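PDB 4Z9N: amino acid ABC transporter, periplasmic amino acid-binding protein from Brucella ovis, which binds glutathione and probably delivers it or related amino-acid solutes to an ABC importer as its periplasmic receptor. Local coordinates for residues T141-N146 and A180-Q185. Numbering follows the deposited sequence.
Sequences TTTELN and AYTTDQ. With GSH (glutathione), chain U.
Thr182, on strand 180-182, meets Thr143 methyl to methyl, CG2 to CG2 at 3.7 Å, and its carbonyl O lies 3.5 Å from the same Thr143 CG2. The hydroxyl of Thr182 is occupied by Gly113 O and Gln112 NE2 of the adjoining strand 101-117. At Thr183, where the chain turns a corner, CA rests 3.6 Å from Thr143 CG2. Thr143 OG1 lies beside the backbone N (chi1 -44°), which leaves CG2 anti to that N and turned to the strand, while OG1 holds two waters. One of them bridges Thr143 OG1 to Thr183 OG1, which is anti to its own backbone N (chi1 -179°) and lies 3.5 Å from CB2 of the glutathione cysteine. The strand, parallel to 134-138, and helix 142-153 belong to one lobe of a family 3 solute-binding protein; the helix start and the turn after the strand, Thr183 and Asp184, line its ligand cleft. Asp184 comes next: the second water joins Thr143 OG1 to its OD1, while OD2 takes a 2.6 Å hydrogen bond from glutathione N1. The helix grips the other end of the same amino-acid head group, Thr142 N donating to carboxylate O11 at 2.9 Å and 162°. This N-H belongs to the helix's first turn, whose dipole would probably favour the anion; Thr141 OG1 caps that turn by accepting from Glu144 N (3.2 Å).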
loop_
_atom_site.group_PDB
_atom_site.type_symbol
_atom_site.label_atom_id
_atom_site.label_comp_id
_atom_site.label_asym_id
_atom_site.label_seq_id
_atom_site.Cartn_x
_atom_site.Cartn_y
_atom_site.Cartn_z
ATOM N N THR D 141 15.712 -13.647 10.330
ATOM C CA THR D 141 14.909 -13.384 9.130
ATOM C C THR D 141 13.503 -13.971 9.206
ATOM O O THR D 141 13.247 -14.932 9.937
ATOM C CB THR D 141 15.575 -13.962 7.857
ATOM O OG1 THR D 141 15.684 -15.391 7.981
ATOM C CG2 THR D 141 16.951 -13.358 7.643
ATOM N N THR D 142 12.588 -13.410 8.423
ATOM C CA THR D 142 11.295 -14.053 8.196
ATOM C C THR D 142 11.516 -15.442 7.583
ATOM O O THR D 142 10.797 -16.400 7.867
ATOM C CB THR D 142 10.422 -13.231 7.249
ATOM O OG1 THR D 142 11.193 -12.914 6.085
ATOM C CG2 THR D 142 9.948 -11.935 7.900
ATOM N N THR D 143 12.525 -15.514 6.720
ATOM C CA THR D 143 12.888 -16.706 5.966
ATOM C C THR D 143 12.977 -17.948 6.833
ATOM O O THR D 143 12.416 -18.994 6.502
ATOM C CB THR D 143 14.242 -16.482 5.276
ATOM O OG1 THR D 143 14.240 -15.169 4.705
ATOM C CG2 THR D 143 14.476 -17.497 4.160
ATOM N N GLU D 144 13.681 -17.826 7.953
ATOM C CA GLU D 144 13.906 -18.966 8.831
ATOM C C GLU D 144 12.580 -19.485 9.408
ATOM O O GLU D 144 12.363 -20.692 9.494
ATOM C CB GLU D 144 14.871 -18.576 9.960
ATOM C CG GLU D 144 15.131 -19.699 10.945
ATOM C CD GLU D 144 15.936 -19.257 12.163
ATOM O OE1 GLU D 144 15.886 -18.063 12.532
ATOM O OE2 GLU D 144 16.601 -20.122 12.769
ATOM N N LEU D 145 11.690 -18.565 9.786
ATOM C CA LEU D 145 10.405 -18.964 10.364
ATOM C C LEU D 145 9.491 -19.585 9.310
ATOM O O LEU D 145 8.814 -20.582 9.576
ATOM C CB LEU D 145 9.707 -17.758 11.014
ATOM C CG LEU D 145 10.557 -16.990 12.042
ATOM C CD1 LEU D 145 9.810 -15.784 12.613
ATOM C CD2 LEU D 145 11.009 -17.927 13.163
ATOM N N ASN D 146 9.446 -18.982 8.122
ATOM C CA ASN D 146 8.570 -19.496 7.065
ATOM C C ASN D 146 8.988 -20.900 6.638
ATOM O O ASN D 146 8.126 -21.719 6.308
ATOM C CB ASN D 146 8.575 -18.610 5.827
ATOM C CG ASN D 146 8.031 -17.220 6.083
ATOM O OD1 ASN D 146 7.156 -17.019 6.918
ATOM N ND2 ASN D 146 8.560 -16.244 5.353
ATOM N N ALA D 180 20.451 -27.016 -0.379
ATOM C CA ALA D 180 19.610 -25.956 -0.924
ATOM C C ALA D 180 19.818 -24.663 -0.146
ATOM O O ALA D 180 20.382 -24.661 0.954
ATOM C CB ALA D 180 18.141 -26.366 -0.898
ATOM N N TYR D 181 19.367 -23.571 -0.749
ATOM C CA TYR D 181 19.483 -22.228 -0.198
ATOM C C TYR D 181 18.071 -21.656 -0.158
ATOM O O TYR D 181 17.329 -21.788 -1.140
ATOM C CB TYR D 181 20.398 -21.372 -1.088
ATOM C CG TYR D 181 20.959 -20.100 -0.474
ATOM C CD1 TYR D 181 20.124 -19.052 -0.092
ATOM C CD2 TYR D 181 22.334 -19.932 -0.327
ATOM C CE1 TYR D 181 20.656 -17.880 0.459
ATOM C CE2 TYR D 181 22.871 -18.772 0.213
ATOM C CZ TYR D 181 22.029 -17.749 0.601
ATOM O OH TYR D 181 22.572 -16.598 1.140
ATOM N N THR D 182 17.673 -21.026 0.944
ATOM C CA THR D 182 16.386 -20.351 0.924
ATOM C C THR D 182 16.528 -18.886 1.329
ATOM O O THR D 182 17.275 -18.543 2.256
ATOM C CB THR D 182 15.323 -21.048 1.838
ATOM O OG1 THR D 182 14.044 -20.438 1.627
ATOM C CG2 THR D 182 15.680 -20.938 3.334
ATOM N N THR D 183 15.830 -18.034 0.585
ATOM C CA THR D 183 15.670 -16.620 0.915
ATOM C C THR D 183 14.644 -16.040 -0.061
ATOM O O THR D 183 13.972 -16.792 -0.778
ATOM C CB THR D 183 17.015 -15.822 0.852
ATOM O OG1 THR D 183 16.768 -14.454 1.212
ATOM C CG2 THR D 183 17.634 -15.865 -0.524
ATOM N N ASP D 184 14.499 -14.717 -0.078
ATOM C CA ASP D 184 13.567 -14.074 -1.012
ATOM C C ASP D 184 13.981 -14.362 -2.437
ATOM O O ASP D 184 15.176 -14.478 -2.727
ATOM C CB ASP D 184 13.523 -12.575 -0.754
ATOM C CG ASP D 184 13.095 -12.270 0.652
ATOM O OD1 ASP D 184 12.169 -12.963 1.119
ATOM O OD2 ASP D 184 13.690 -11.379 1.304
ATOM N N GLN D 185 13.009 -14.490 -3.333
ATOM C CA GLN D 185 13.353 -14.945 -4.667
ATOM C C GLN D 185 14.305 -13.978 -5.375
ATOM O O GLN D 185 15.271 -14.418 -6.028
ATOM C CB GLN D 185 12.090 -15.148 -5.501
ATOM C CG GLN D 185 12.375 -15.592 -6.902
ATOM C CD GLN D 185 11.127 -15.592 -7.748
ATOM O OE1 GLN D 185 10.277 -16.470 -7.617
ATOM N NE2 GLN D 185 10.980 -14.569 -8.576
HETATM N N1 GSH U . 13.241 -10.219 3.616
HETATM C CA1 GSH U . 13.691 -11.131 4.669
HETATM C C1 GSH U . 13.552 -10.422 6.014
HETATM O O11 GSH U . 13.746 -11.077 7.076
HETATM O O12 GSH U . 13.257 -9.196 6.073
HETATM C CB1 GSH U . 15.163 -11.538 4.492
HETATM C CG1 GSH U . 16.038 -10.270 4.524
HETATM C CD1 GSH U . 17.503 -10.687 4.606
HETATM O OE1 GSH U . 18.215 -10.309 5.484
HETATM N N2 GSH U . 18.017 -11.554 3.573
HETATM C CA2 GSH U . 19.405 -11.968 3.669
HETATM C C2 GSH U . 20.373 -10.779 3.579
HETATM O O2 GSH U . 20.077 -9.717 3.134
HETATM C CB2 GSH U . 19.703 -13.078 2.655
HETATM S SG2 GSH U . 19.701 -12.469 0.946
HETATM N N3 GSH U . 21.698 -10.988 4.123
HETATM C CA3 GSH U . 22.662 -9.922 4.086
HETATM C C3 GSH U . 23.233 -9.737 5.492
HETATM O O31 GSH U . 24.261 -9.025 5.637
HETATM O O32 GSH U . 22.674 -10.276 6.496
HETATM O O HOH W 1 12.190 -14.978 2.910
HETATM O O HOH W 2 16.885 -14.573 4.003
#